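Local coordinates for protein ATP grasp ligase (Microcystis aeruginosa MRC, PDB 5IG9) that probably uses ATP to form side-chain cross-links in a microviridin precursor peptide, acting as a ligase of the ATP-grasp family, at residues Thr161-Lys166 with Met204-Asn209. Numbering follows the deposited sequence.
Sequences TGIVTK and MTFQEN
Residues 163-166 and 204-208 pair as neighbouring antiparallel strands, their axes 4.7 Å apart at closest approach and at 151° to each other. Val164 with Gln207 and Lys166 with Thr205 are hydrogen-bonded pairs, each joined in both directions. Beyond them Asn209 N still donates to Gly162 O at 3.0 Å. The carbonyl O of Asn209 accepts from the hydroxyl OG1 of Thr161, also at 3.0 Å, so a side chain prolongs the pairing past the strand end.

Thr165 and Phe206 form a non-hydrogen-bonded pair with side chains on one face of the sheet. Thr165 OG1 sits over a face of the Phe206 ring, 3.4 Å from CE2. With chi1 at -167° it lies opposite the backbone N and also reaches Thr205 O, at 3.3 Å. That hydroxyl comes from above the carbonyl plane, while Lys166 N approaches the same oxygen nearly along the C=O axis, at 2.8 Å. A valine at Thr165 would probably leave Thr205 O with just the Lys166 amide of these two donors. Met204 bends at its last torsion and brings CE to Thr165. Ile163 CD1 adds an apolar contact to Phe206, 4.0 Å from CD2.

On the other face, Lys166 slants across Gln207, and its CE packs on the flat side-chain amide, 3.6 Å from OE1. The side-chain NE2 of Gln207 is hydrogen-bonded to Thr142 OG1. Val164 CG1 lies against the side-chain amide of Asn209.

Helix 148-157 covers Ile163 and Phe206 through Phe154. Aromatic packing from the chain of another protein reaches Thr165, Met204 and Phe206. The two strands are the central pair of a four-stranded antiparallel sheet with a helix on one face, consistent with the small central alpha/beta domain of ATP-grasp enzymes.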
loop_
_atom_site.group_PDB
_atom_site.type_symbol
_atom_site.label_atom_id
_atom_site.label_comp_id
_atom_site.label_asym_id
_atom_site.label_seq_id
_atom_site.Cartn_x
_atom_site.Cartn_y
_atom_site.Cartn_z
ATOM N N THR A 161 -28.618 10.911 17.827
ATOM C CA THR A 161 -27.811 11.795 16.996
ATOM C C THR A 161 -27.658 11.295 15.566
ATOM O O THR A 161 -27.271 12.077 14.690
ATOM C CB THR A 161 -26.418 11.982 17.609
ATOM O OG1 THR A 161 -25.723 10.732 17.600
ATOM C CG2 THR A 161 -26.521 12.482 19.037
ATOM N N GLY A 162 -27.954 10.022 15.308
ATOM C CA GLY A 162 -27.824 9.461 13.982
ATOM C C GLY A 162 -26.426 8.939 13.716
ATOM O O GLY A 162 -25.504 9.077 14.520
ATOM N N ILE A 163 -26.273 8.304 12.557
ATOM C CA ILE A 163 -24.967 7.862 12.091
ATOM C C ILE A 163 -24.794 8.289 10.642
ATOM O O ILE A 163 -25.761 8.563 9.926
ATOM C CB ILE A 163 -24.764 6.339 12.220
ATOM C CG1 ILE A 163 -25.703 5.603 11.269
ATOM C CG2 ILE A 163 -24.968 5.885 13.661
ATOM C CD1 ILE A 163 -25.317 4.171 11.029
ATOM N N VAL A 164 -23.538 8.353 10.217
ATOM C CA VAL A 164 -23.204 8.588 8.825
ATOM C C VAL A 164 -22.550 7.328 8.271
ATOM O O VAL A 164 -22.304 6.356 8.987
ATOM C CB VAL A 164 -22.292 9.817 8.640
ATOM C CG1 VAL A 164 -23.036 11.092 9.011
ATOM C CG2 VAL A 164 -21.023 9.668 9.469
ATOM N N THR A 165 -22.280 7.348 6.971
ATOM C CA THR A 165 -21.511 6.300 6.323
ATOM C C THR A 165 -20.490 6.934 5.391
ATOM O O THR A 165 -20.676 8.054 4.903
ATOM C CB THR A 165 -22.400 5.325 5.540
ATOM O OG1 THR A 165 -21.635 4.171 5.181
ATOM C CG2 THR A 165 -22.933 5.977 4.275
ATOM N N LYS A 166 -19.400 6.209 5.160
ATOM C CA LYS A 166 -18.347 6.688 4.280
ATOM C C LYS A 166 -17.543 5.495 3.791
ATOM O O LYS A 166 -17.602 4.402 4.362
ATOM C CB LYS A 166 -17.443 7.706 4.979
ATOM C CG LYS A 166 -16.658 7.147 6.158
ATOM C CD LYS A 166 -15.968 8.270 6.928
ATOM C CE LYS A 166 -15.086 7.737 8.049
ATOM N NZ LYS A 166 -13.875 7.024 7.547
ATOM N N MET A 204 -19.175 -1.085 4.110
ATOM C CA MET A 204 -19.031 0.350 4.293
ATOM C C MET A 204 -18.568 0.612 5.714
ATOM O O MET A 204 -18.559 -0.282 6.564
ATOM C CB MET A 204 -20.332 1.102 4.000
ATOM C CG MET A 204 -20.809 0.972 2.570
ATOM S SD MET A 204 -21.947 2.280 2.091
ATOM C CE MET A 204 -20.844 3.689 2.082
ATOM N N THR A 205 -18.174 1.855 5.967
ATOM C CA THR A 205 -17.738 2.292 7.285
ATOM C C THR A 205 -18.778 3.256 7.841
ATOM O O THR A 205 -19.067 4.287 7.223
ATOM C CB THR A 205 -16.359 2.951 7.224
ATOM O OG1 THR A 205 -15.392 1.996 6.766
ATOM C CG2 THR A 205 -15.947 3.445 8.600
ATOM N N PHE A 206 -19.341 2.913 8.995
ATOM C CA PHE A 206 -20.356 3.717 9.656
ATOM C C PHE A 206 -19.782 4.337 10.921
ATOM O O PHE A 206 -18.955 3.731 11.609
ATOM C CB PHE A 206 -21.587 2.871 9.993
ATOM C CG PHE A 206 -22.164 2.161 8.809
ATOM C CD1 PHE A 206 -21.712 0.903 8.453
ATOM C CD2 PHE A 206 -23.146 2.758 8.037
ATOM C CE1 PHE A 206 -22.234 0.250 7.360
ATOM C CE2 PHE A 206 -23.671 2.109 6.942
ATOM C CZ PHE A 206 -23.215 0.852 6.604
ATOM N N GLN A 207 -20.228 5.556 11.222
ATOM C CA GLN A 207 -19.686 6.319 12.338
ATOM C C GLN A 207 -20.787 7.040 13.099
ATOM O O GLN A 207 -21.775 7.487 12.509
ATOM C CB GLN A 207 -18.653 7.348 11.861
ATOM C CG GLN A 207 -17.262 6.781 11.675
ATOM C CD GLN A 207 -16.216 7.861 11.509
ATOM O OE1 GLN A 207 -16.512 8.966 11.060
ATOM N NE2 GLN A 207 -14.982 7.548 11.880
ATOM N N GLU A 208 -20.593 7.158 14.412
ATOM C CA GLU A 208 -21.466 7.974 15.246
ATOM C C GLU A 208 -21.445 9.423 14.777
ATOM O O GLU A 208 -20.382 10.040 14.673
ATOM C CB GLU A 208 -21.014 7.878 16.704
ATOM C CG GLU A 208 -21.596 8.930 17.641
ATOM C CD GLU A 208 -21.001 8.843 19.038
ATOM O OE1 GLU A 208 -19.957 8.174 19.197
ATOM O OE2 GLU A 208 -21.577 9.436 19.980
ATOM N N ASN A 209 -22.624 9.961 14.481
ATOM C CA ASN A 209 -22.752 11.356 14.064
ATOM C C ASN A 209 -22.741 12.224 15.315
ATOM O O ASN A 209 -23.733 12.295 16.042
ATOM C CB ASN A 209 -24.027 11.558 13.256
ATOM C CG ASN A 209 -24.098 12.926 12.608
ATOM O OD1 ASN A 209 -23.301 13.814 12.906
ATOM N ND2 ASN A 209 -25.066 13.104 11.717
#